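Local coordinates for protein prophenoloxidase b (Marsupenaeus japonicus, PDB 3WKY) that probably acts, once activated, as a type 3 copper phenoloxidase that hydroxylates monophenols and oxidises o-diphenols, at residues A[219-224]-A[630-635]. Residues are numbered along the deposited sequence; the frame is centred on the assembly and turned at random.
Sequences GELFYY and WPMGYP
A buried interdomain contact of the hemocyanin-type fold packs Met-632, in a type II beta turn of the Ig-like domain, against Glu-220, Leu-221 and Tyr-224 of helix 218-239 in the copper-containing domain. The same helix carries His-226 of the Cu2-O2 site. The extended Met-632 side chain lies across Glu-220, Leu-221 and Tyr-224. Its CB lies over one face of the Tyr-224 ring, 3.7 Å from the ring centroid, in a CH-pi contact. Its SD sits oblique to that ring, a Met-aromatic contact, and touches Leu-221 CD1 at 3.6 Å. The methyl CE rests on Glu-220 CG. Tyr-224 CG stands anti to the backbone N (chi1 -170°), which carries the ring out over the turn. Tyr-224 OH is hydrogen-bonded to Glu-529 OE1. Gly-633 N approaches the Tyr-224 ring obliquely, 3.4 Å from Tyr-224 CE1, and the backbone there (phi 90°) suits glycine. A leucine in place of Tyr-224 would probably leave Met-632 CB without its aromatic face and Glu-529 without its hydroxyl partner. Glu-220 supplies the direct polar link, while Arg-217 holds its OE1 in a salt bridge. Water 1 donates to both Glu-220 OE2 and Met-632 O; water 2 joins that carbonyl to Tyr-223 OH. Met-632 N donates to Glu-220 OE2 at 2.8 Å, on the anti side of the carboxylate and 32° out of its plane.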
loop_
_atom_site.group_PDB
_atom_site.type_symbol
_atom_site.label_atom_id
_atom_site.label_comp_id
_atom_site.label_asym_id
_atom_site.label_seq_id
_atom_site.Cartn_x
_atom_site.Cartn_y
_atom_site.Cartn_z
ATOM N N GLY A 219 25.497 22.439 -24.711
ATOM C CA GLY A 219 24.492 22.156 -23.694
ATOM C C GLY A 219 23.154 22.755 -24.063
ATOM O O GLY A 219 22.099 22.148 -23.858
ATOM N N GLU A 220 23.184 23.963 -24.625
ATOM C CA GLU A 220 21.960 24.578 -25.085
ATOM C C GLU A 220 21.384 23.826 -26.287
ATOM O O GLU A 220 20.159 23.682 -26.420
ATOM C CB GLU A 220 22.204 26.060 -25.427
ATOM C CG GLU A 220 20.976 26.749 -25.965
ATOM C CD GLU A 220 21.240 28.206 -26.248
ATOM O OE1 GLU A 220 22.424 28.608 -26.125
ATOM O OE2 GLU A 220 20.275 28.946 -26.564
ATOM N N LEU A 221 22.259 23.341 -27.165
ATOM C CA LEU A 221 21.802 22.583 -28.325
ATOM C C LEU A 221 21.192 21.253 -27.893
ATOM O O LEU A 221 20.241 20.779 -28.514
ATOM C CB LEU A 221 22.957 22.334 -29.299
ATOM C CG LEU A 221 22.581 21.913 -30.722
ATOM C CD1 LEU A 221 21.948 23.068 -31.517
ATOM C CD2 LEU A 221 23.810 21.376 -31.459
ATOM N N PHE A 222 21.763 20.647 -26.847
ATOM C CA PHE A 222 21.167 19.443 -26.253
ATOM C C PHE A 222 19.714 19.733 -25.865
ATOM O O PHE A 222 18.793 19.023 -26.288
ATOM C CB PHE A 222 21.978 18.981 -25.053
ATOM C CG PHE A 222 21.325 17.868 -24.281
ATOM C CD1 PHE A 222 21.264 16.596 -24.811
ATOM C CD2 PHE A 222 20.757 18.112 -23.036
ATOM C CE1 PHE A 222 20.647 15.558 -24.109
ATOM C CE2 PHE A 222 20.146 17.070 -22.315
ATOM C CZ PHE A 222 20.092 15.807 -22.855
ATOM N N TYR A 223 19.506 20.793 -25.092
ATOM C CA TYR A 223 18.155 21.250 -24.780
ATOM C C TYR A 223 17.309 21.445 -26.032
ATOM O O TYR A 223 16.194 20.933 -26.115
ATOM C CB TYR A 223 18.198 22.566 -23.994
ATOM C CG TYR A 223 17.004 23.446 -24.249
ATOM C CD1 TYR A 223 15.740 23.097 -23.774
ATOM C CD2 TYR A 223 17.133 24.644 -24.960
ATOM C CE1 TYR A 223 14.625 23.917 -24.012
ATOM C CE2 TYR A 223 16.034 25.457 -25.195
ATOM C CZ TYR A 223 14.787 25.094 -24.717
ATOM O OH TYR A 223 13.695 25.908 -24.947
ATOM N N TYR A 224 17.835 22.194 -27.002
ATOM C CA TYR A 224 17.022 22.667 -28.112
ATOM C C TYR A 224 16.584 21.547 -29.039
ATOM O O TYR A 224 15.426 21.493 -29.437
ATOM C CB TYR A 224 17.785 23.729 -28.907
ATOM C CG TYR A 224 16.927 24.444 -29.927
ATOM C CD1 TYR A 224 15.788 25.143 -29.535
ATOM C CD2 TYR A 224 17.268 24.437 -31.277
ATOM C CE1 TYR A 224 15.001 25.834 -30.473
ATOM C CE2 TYR A 224 16.480 25.119 -32.224
ATOM C CZ TYR A 224 15.359 25.810 -31.812
ATOM O OH TYR A 224 14.584 26.482 -32.744
ATOM N N TRP A 630 21.084 35.340 -30.162
ATOM C CA TRP A 630 19.834 35.128 -29.424
ATOM C C TRP A 630 19.739 33.677 -28.957
ATOM O O TRP A 630 20.306 32.781 -29.588
ATOM C CB TRP A 630 18.625 35.507 -30.284
ATOM C CG TRP A 630 18.583 36.996 -30.559
ATOM C CD1 TRP A 630 18.888 37.617 -31.735
ATOM C CD2 TRP A 630 18.239 38.037 -29.627
ATOM N NE1 TRP A 630 18.749 38.986 -31.598
ATOM C CE2 TRP A 630 18.353 39.270 -30.316
ATOM C CE3 TRP A 630 17.841 38.049 -28.284
ATOM C CZ2 TRP A 630 18.094 40.501 -29.699
ATOM C CZ3 TRP A 630 17.575 39.269 -27.672
ATOM C CH2 TRP A 630 17.703 40.485 -28.386
ATOM N N PRO A 631 19.040 33.434 -27.836
ATOM C CA PRO A 631 18.932 32.032 -27.399
ATOM C C PRO A 631 18.232 31.185 -28.465
ATOM O O PRO A 631 17.397 31.711 -29.208
ATOM C CB PRO A 631 18.048 32.129 -26.150
ATOM C CG PRO A 631 18.346 33.486 -25.588
ATOM C CD PRO A 631 18.481 34.373 -26.843
ATOM N N MET A 632 18.576 29.905 -28.568
ATOM C CA MET A 632 17.909 29.041 -29.542
ATOM C C MET A 632 16.412 28.958 -29.241
ATOM O O MET A 632 16.011 28.704 -28.091
ATOM C CB MET A 632 18.528 27.644 -29.521
ATOM C CG MET A 632 20.018 27.657 -29.891
ATOM S SD MET A 632 20.729 26.007 -29.787
ATOM C CE MET A 632 22.431 26.424 -29.426
ATOM N N GLY A 633 15.594 29.177 -30.269
ATOM C CA GLY A 633 14.152 29.173 -30.116
ATOM C C GLY A 633 13.562 30.539 -29.791
ATOM O O GLY A 633 12.351 30.658 -29.615
ATOM N N TYR A 634 14.413 31.559 -29.713
ATOM C CA TYR A 634 13.977 32.932 -29.457
ATOM C C TYR A 634 12.943 33.331 -30.498
ATOM O O TYR A 634 13.073 32.969 -31.670
ATOM C CB TYR A 634 15.191 33.867 -29.504
ATOM C CG TYR A 634 14.904 35.334 -29.805
ATOM C CD1 TYR A 634 14.884 35.802 -31.109
ATOM C CD2 TYR A 634 14.721 36.254 -28.775
ATOM C CE1 TYR A 634 14.653 37.145 -31.386
ATOM C CE2 TYR A 634 14.483 37.610 -29.051
ATOM C CZ TYR A 634 14.458 38.037 -30.354
ATOM O OH TYR A 634 14.224 39.383 -30.640
ATOM N N PRO A 635 11.897 34.058 -30.077
ATOM C CA PRO A 635 11.659 34.560 -28.721
ATOM C C PRO A 635 10.691 33.678 -27.923
ATOM O O PRO A 635 10.242 34.086 -26.851
ATOM C CB PRO A 635 10.976 35.899 -28.996
ATOM C CG PRO A 635 10.151 35.626 -30.220
ATOM C CD PRO A 635 10.897 34.579 -31.031
HETATM O O HOH W 1 17.698 28.395 -25.799
HETATM O O HOH W 2 13.734 26.911 -27.398
#